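Local structure of HP0420 homologue (Helicobacter felis, 3LWG) at residues C70-K75 / I130-K135; N76-S81 / R136-N141. The protein is of unknown function but adopts a hotdog fold, as in many acyl-CoA thioesterases and dehydratases, and forms a dimer. All coordinates share one frame; numbering follows the deposited sequence.

Interaction 1 of 2, residues C70-K75 / I130-K135; sequences CALNKK and ILVFEK
Leu72 and Ile130 meet where the last turn of helix 57-72 reaches the end of strand 121-132, their CA atoms 8.5 Å apart. The backbones draw together from there, to 7.1 Å between the CA atoms of Lys74 and Val132. Asn73, with phi 45° and psi 51°, leaves the helix in the left-handed region and turns the chain along the strand end. No hydrogen bond joins the two segments, and the contact is largely apolar. Leu72 extends its CG anti to the backbone N (chi1 -178°), which carries CD2 to within 3.6 Å of CG2 of Ile130; the two side chains run past each other in opposite directions. The branches of Val132 part company: CG2 lies 4.1 Å from CB of Lys74, whose bent chain then leads away, while CG1 sits 3.6 Å from the carbonyl O of Lys75. The inner half, Leu72 and Ile130, is buried, whereas both lysines are exposed. Leu72 also reaches Ser110, so the end of the central hotdog helix rests on strands 109-118 and 121-132, while Ile130 packs against Ile112 of strand 109-118 and against Ser77 and Ile79 of strand 77-86, its neighbours in the sheet.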
loop_
_atom_site.group_PDB
_atom_site.type_symbol
_atom_site.label_atom_id
_atom_site.label_comp_id
_atom_site.label_asym_id
_atom_site.label_seq_id
_atom_site.Cartn_x
_atom_site.Cartn_y
_atom_site.Cartn_z
ATOM N N CYS B 70 -0.744 -4.786 12.135
ATOM C CA CYS B 70 -1.529 -5.066 13.358
ATOM C C CYS B 70 -1.406 -6.513 13.829
ATOM O O CYS B 70 -1.448 -6.769 15.044
ATOM C CB CYS B 70 -3.018 -4.733 13.152
ATOM S SG CYS B 70 -3.290 -2.960 12.983
ATOM N N ALA B 71 -1.251 -7.449 12.886
ATOM C CA ALA B 71 -1.071 -8.876 13.213
ATOM C C ALA B 71 0.206 -9.141 14.028
ATOM O O ALA B 71 0.199 -9.927 14.976
ATOM C CB ALA B 71 -1.079 -9.739 11.939
ATOM N N LEU B 72 1.307 -8.480 13.652
ATOM C CA LEU B 72 2.540 -8.573 14.432
ATOM C C LEU B 72 2.501 -7.660 15.663
ATOM O O LEU B 72 2.991 -8.028 16.736
ATOM C CB LEU B 72 3.755 -8.249 13.545
ATOM C CG LEU B 72 5.153 -8.332 14.149
ATOM C CD1 LEU B 72 5.359 -9.778 14.446
ATOM C CD2 LEU B 72 6.263 -7.858 13.145
ATOM N N ASN B 73 1.944 -6.462 15.493
ATOM C CA ASN B 73 1.801 -5.457 16.537
ATOM C C ASN B 73 3.101 -5.278 17.371
ATOM O O ASN B 73 3.031 -5.328 18.614
ATOM C CB ASN B 73 0.618 -5.792 17.478
ATOM C CG ASN B 73 0.213 -4.629 18.347
ATOM O OD1 ASN B 73 -0.375 -4.816 19.476
ATOM N ND2 ASN B 73 0.474 -3.431 17.868
ATOM N N LYS B 74 4.232 -5.086 16.698
ATOM C CA LYS B 74 5.506 -4.817 17.380
ATOM C C LYS B 74 5.897 -3.327 17.299
ATOM O O LYS B 74 5.964 -2.753 16.224
ATOM C CB LYS B 74 6.647 -5.655 16.783
ATOM C CG LYS B 74 6.627 -7.148 17.082
ATOM C CD LYS B 74 6.541 -7.380 18.594
ATOM C CE LYS B 74 6.619 -8.887 18.932
ATOM N NZ LYS B 74 7.553 -9.580 17.964
ATOM N N LYS B 75 6.202 -2.705 18.433
ATOM C CA LYS B 75 6.698 -1.337 18.402
ATOM C C LYS B 75 7.921 -1.241 17.497
ATOM O O LYS B 75 8.731 -2.187 17.372
ATOM C CB LYS B 75 7.121 -0.870 19.799
ATOM C CG LYS B 75 6.544 -1.716 20.900
ATOM C CD LYS B 75 7.557 -1.888 22.067
ATOM C CE LYS B 75 7.036 -2.907 23.067
ATOM N NZ LYS B 75 5.868 -2.318 23.817
ATOM N N ILE B 130 8.150 -7.629 7.435
ATOM C CA ILE B 130 8.159 -6.537 8.384
ATOM C C ILE B 130 9.449 -6.644 9.179
ATOM O O ILE B 130 9.821 -7.730 9.626
ATOM C CB ILE B 130 6.964 -6.626 9.335
ATOM C CG1 ILE B 130 5.666 -6.402 8.556
ATOM C CG2 ILE B 130 7.100 -5.582 10.484
ATOM C CD1 ILE B 130 4.378 -6.435 9.410
ATOM N N LEU B 131 10.095 -5.508 9.359
ATOM C CA LEU B 131 11.319 -5.449 10.134
ATOM C C LEU B 131 11.059 -4.665 11.406
ATOM O O LEU B 131 10.260 -3.741 11.408
ATOM C CB LEU B 131 12.399 -4.745 9.313
ATOM C CG LEU B 131 12.825 -5.494 8.058
ATOM C CD1 LEU B 131 13.800 -4.608 7.247
ATOM C CD2 LEU B 131 13.453 -6.832 8.392
ATOM N N VAL B 132 11.759 -5.039 12.486
ATOM C CA VAL B 132 11.647 -4.356 13.775
ATOM C C VAL B 132 12.992 -3.729 14.117
ATOM O O VAL B 132 14.032 -4.409 14.042
ATOM C CB VAL B 132 11.323 -5.347 14.873
ATOM C CG1 VAL B 132 11.162 -4.617 16.231
ATOM C CG2 VAL B 132 10.048 -6.120 14.511
ATOM N N PHE B 133 12.969 -2.436 14.442
ATOM C CA PHE B 133 14.195 -1.666 14.713
ATOM C C PHE B 133 14.362 -1.230 16.156
ATOM O O PHE B 133 13.408 -1.134 16.905
ATOM C CB PHE B 133 14.226 -0.424 13.831
ATOM C CG PHE B 133 14.294 -0.753 12.387
ATOM C CD1 PHE B 133 13.135 -0.852 11.628
ATOM C CD2 PHE B 133 15.503 -1.018 11.793
ATOM C CE1 PHE B 133 13.212 -1.165 10.291
ATOM C CE2 PHE B 133 15.566 -1.335 10.448
ATOM C CZ PHE B 133 14.422 -1.406 9.708
ATOM N N GLU B 134 15.606 -0.939 16.529
ATOM C CA GLU B 134 15.887 -0.537 17.895
ATOM C C GLU B 134 15.770 0.980 18.103
ATOM O O GLU B 134 15.432 1.419 19.195
ATOM C CB GLU B 134 17.239 -1.088 18.378
ATOM C CG GLU B 134 18.484 -0.526 17.694
ATOM C CD GLU B 134 19.665 -0.327 18.691
ATOM O OE1 GLU B 134 19.815 -1.138 19.647
ATOM O OE2 GLU B 134 20.432 0.654 18.518
ATOM N N LYS B 135 16.010 1.777 17.065
ATOM C CA LYS B 135 16.018 3.244 17.231
ATOM C C LYS B 135 14.869 3.908 16.491
ATOM O O LYS B 135 14.416 3.398 15.450
ATOM C CB LYS B 135 17.322 3.857 16.717
ATOM C CG LYS B 135 18.585 3.276 17.328
ATOM C CD LYS B 135 19.769 3.724 16.522
ATOM C CE LYS B 135 20.940 2.755 16.638
ATOM N NZ LYS B 135 22.136 3.296 15.916
#

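Interaction 2 of 2, residues N76-S81 / R136-N141; sequences NSLISS and RPFKFN
The ring of Phe138 lies between Leu78 and the guanidinium-bearing arm of Arg136. Leu78 comes over one face, its CD2 3.9 Å from the ring centroid and 14° off the normal, a CH-pi contact in which the two side chains approach from opposite directions. Over the other face, NE of Arg136 stands 3.4 Å above the ring plane, displaced toward the rim. The ring edge is turned to the backbone at Asn76 and Ser77, just where strand 77-86 begins: CE1 of Phe138 is 3.4 Å from O of Asn76, which lies close to the ring plane, whereas O of Ser77 comes obliquely to CZ at 3.5 Å.

Arg136, bent at chi2 and chi3, folds back over Phe138 and gives NH1 to OD1 of Asn76 in a hydrogen bond of 2.7 Å, with an angle of 149° at the hydrogen. The oxygen lies in the guanidinium plane, while the donor is tilted out of the carbonyl plane; amide and guanidinium stand 88° apart. CG and CD of Arg136 also pack on this amide, and OD1 of Asn76 lies 3.4 Å from CG of Arg136. The other end of the amide, ND2, bonds to the Phe133 carbonyl O, so both ends of the Asn76 side chain are held.

A cis peptide bond precedes Pro137, at the entry to the 3-10 turn 138-141. The second subunit meets Arg136 and the start of this turn: Asp53 of that subunit forms a salt bridge with Arg136 and accepts a hydrogen bond from the backbone N of Phe138. The C-terminal tail thus packs against strand 77-86, beside strand 121-132, at the dimer interface.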
loop_
_atom_site.group_PDB
_atom_site.type_symbol
_atom_site.label_atom_id
_atom_site.label_comp_id
_atom_site.label_asym_id
_atom_site.label_seq_id
_atom_site.Cartn_x
_atom_site.Cartn_y
_atom_site.Cartn_z
ATOM N N ASN B 76 8.039 -0.106 16.843
ATOM C CA ASN B 76 9.183 0.154 15.993
ATOM C C ASN B 76 9.282 -0.777 14.795
ATOM O O ASN B 76 10.381 -1.118 14.347
ATOM C CB ASN B 76 10.473 0.053 16.813
ATOM C CG ASN B 76 10.554 1.078 17.900
ATOM O OD1 ASN B 76 9.687 1.929 18.070
ATOM N ND2 ASN B 76 11.632 1.014 18.647
ATOM N N SER B 77 8.143 -1.141 14.219
ATOM C CA SER B 77 8.182 -2.050 13.077
ATOM C C SER B 77 7.787 -1.289 11.813
ATOM O O SER B 77 7.061 -0.278 11.878
ATOM C CB SER B 77 7.219 -3.257 13.289
ATOM O OG SER B 77 5.911 -2.810 13.572
ATOM N N LEU B 78 8.300 -1.719 10.669
ATOM C CA LEU B 78 7.715 -1.245 9.419
ATOM C C LEU B 78 7.759 -2.270 8.326
ATOM O O LEU B 78 8.522 -3.248 8.359
ATOM C CB LEU B 78 8.297 0.093 8.928
ATOM C CG LEU B 78 9.815 0.142 8.955
ATOM C CD1 LEU B 78 10.320 -0.857 8.016
ATOM C CD2 LEU B 78 10.357 1.531 8.623
ATOM N N ILE B 79 6.914 -2.032 7.344
ATOM C CA ILE B 79 6.860 -2.930 6.219
ATOM C C ILE B 79 8.104 -2.735 5.375
ATOM O O ILE B 79 8.397 -1.592 4.972
ATOM C CB ILE B 79 5.656 -2.638 5.279
ATOM C CG1 ILE B 79 4.311 -2.730 6.041
ATOM C CG2 ILE B 79 5.724 -3.617 4.148
ATOM C CD1 ILE B 79 3.884 -4.097 6.308
ATOM N N SER B 80 8.798 -3.823 5.058
ATOM C CA SER B 80 9.991 -3.703 4.237
ATOM C C SER B 80 9.823 -4.210 2.801
ATOM O O SER B 80 10.541 -3.780 1.913
ATOM C CB SER B 80 11.187 -4.395 4.885
ATOM O OG SER B 80 10.896 -5.778 5.089
ATOM N N SER B 81 8.903 -5.141 2.575
ATOM C CA SER B 81 8.791 -5.775 1.258
ATOM C C SER B 81 7.428 -6.404 1.139
ATOM O O SER B 81 6.843 -6.725 2.159
ATOM C CB SER B 81 9.840 -6.904 1.141
ATOM O OG SER B 81 9.849 -7.354 -0.206
ATOM N N ARG B 136 14.391 5.018 17.057
ATOM C CA ARG B 136 13.507 5.958 16.368
ATOM C C ARG B 136 14.100 7.341 16.541
ATOM O O ARG B 136 14.725 7.624 17.573
ATOM C CB ARG B 136 12.116 5.972 17.000
ATOM C CG ARG B 136 11.505 4.589 17.113
ATOM C CD ARG B 136 11.058 4.137 15.717
ATOM N NE ARG B 136 9.907 4.900 15.214
ATOM C CZ ARG B 136 8.642 4.629 15.525
ATOM N NH1 ARG B 136 8.373 3.652 16.383
ATOM N NH2 ARG B 136 7.643 5.313 14.946
ATOM N N PRO B 137 13.858 8.225 15.571
ATOM C CA PRO B 137 13.051 7.932 14.372
ATOM C C PRO B 137 13.704 6.872 13.458
ATOM O O PRO B 137 14.907 6.613 13.540
ATOM C CB PRO B 137 12.975 9.292 13.659
ATOM C CG PRO B 137 14.112 10.100 14.245
ATOM C CD PRO B 137 14.256 9.640 15.647
ATOM N N PHE B 138 12.902 6.268 12.597
ATOM C CA PHE B 138 13.362 5.143 11.793
ATOM C C PHE B 138 14.582 5.435 10.988
ATOM O O PHE B 138 15.382 4.547 10.748
ATOM C CB PHE B 138 12.246 4.674 10.854
ATOM C CG PHE B 138 11.194 3.871 11.547
ATOM C CD1 PHE B 138 11.509 2.650 12.125
ATOM C CD2 PHE B 138 9.872 4.318 11.603
ATOM C CE1 PHE B 138 10.508 1.884 12.766
ATOM C CE2 PHE B 138 8.879 3.565 12.229
ATOM C CZ PHE B 138 9.200 2.340 12.805
ATOM N N LYS B 139 14.706 6.677 10.523
ATOM C CA LYS B 139 15.799 6.992 9.630
ATOM C C LYS B 139 17.169 6.742 10.300
ATOM O O LYS B 139 18.143 6.511 9.588
ATOM C CB LYS B 139 15.685 8.430 9.096
ATOM C CG LYS B 139 15.857 9.481 10.176
ATOM C CD LYS B 139 15.773 10.893 9.626
ATOM C CE LYS B 139 15.454 11.865 10.772
ATOM N NZ LYS B 139 15.905 13.280 10.500
ATOM N N PHE B 140 17.231 6.744 11.639
ATOM C CA PHE B 140 18.514 6.537 12.353
ATOM C C PHE B 140 19.094 5.134 12.135
ATOM O O PHE B 140 20.277 4.874 12.388
ATOM C CB PHE B 140 18.355 6.758 13.852
ATOM C CG PHE B 140 18.207 8.213 14.232
ATOM C CD1 PHE B 140 17.760 8.587 15.511
ATOM C CD2 PHE B 140 18.497 9.207 13.293
ATOM C CE1 PHE B 140 17.627 9.960 15.851
ATOM C CE2 PHE B 140 18.341 10.562 13.616
ATOM C CZ PHE B 140 17.914 10.934 14.900
ATOM N N ASN B 141 18.237 4.234 11.665
ATOM C CA ASN B 141 18.618 2.850 11.459
ATOM C C ASN B 141 19.204 2.612 10.080
ATOM O O ASN B 141 19.618 1.495 9.769
ATOM C CB ASN B 141 17.382 1.979 11.619
ATOM C CG ASN B 141 16.734 2.142 12.961
ATOM O OD1 ASN B 141 15.680 2.786 13.091
ATOM N ND2 ASN B 141 17.343 1.558 13.977
#

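In the fold
Interactions 1 and 2 lie about 8 Å apart, centre to centre, and follow one another along the chain in both segments, since 70-75 runs into 76-81 and 130-135 into 136-141. Antiparallel strands 77-86 and 121-132 pair between them, N of Leu78 lying 2.9 Å from O of Leu131, and the pairing runs on past the strand ends, where N of Phe133 is 2.9 Å from O of Asn76; both are probable hydrogen bonds. Asn76 bridges the two contacts, its backbone and ND2 binding Phe133 of 130-135 while OD1 binds Arg136. Strand 77-86 is outermost within the chain, yet it pairs with a strand of the second subunit, continuing the sheet across the dimer.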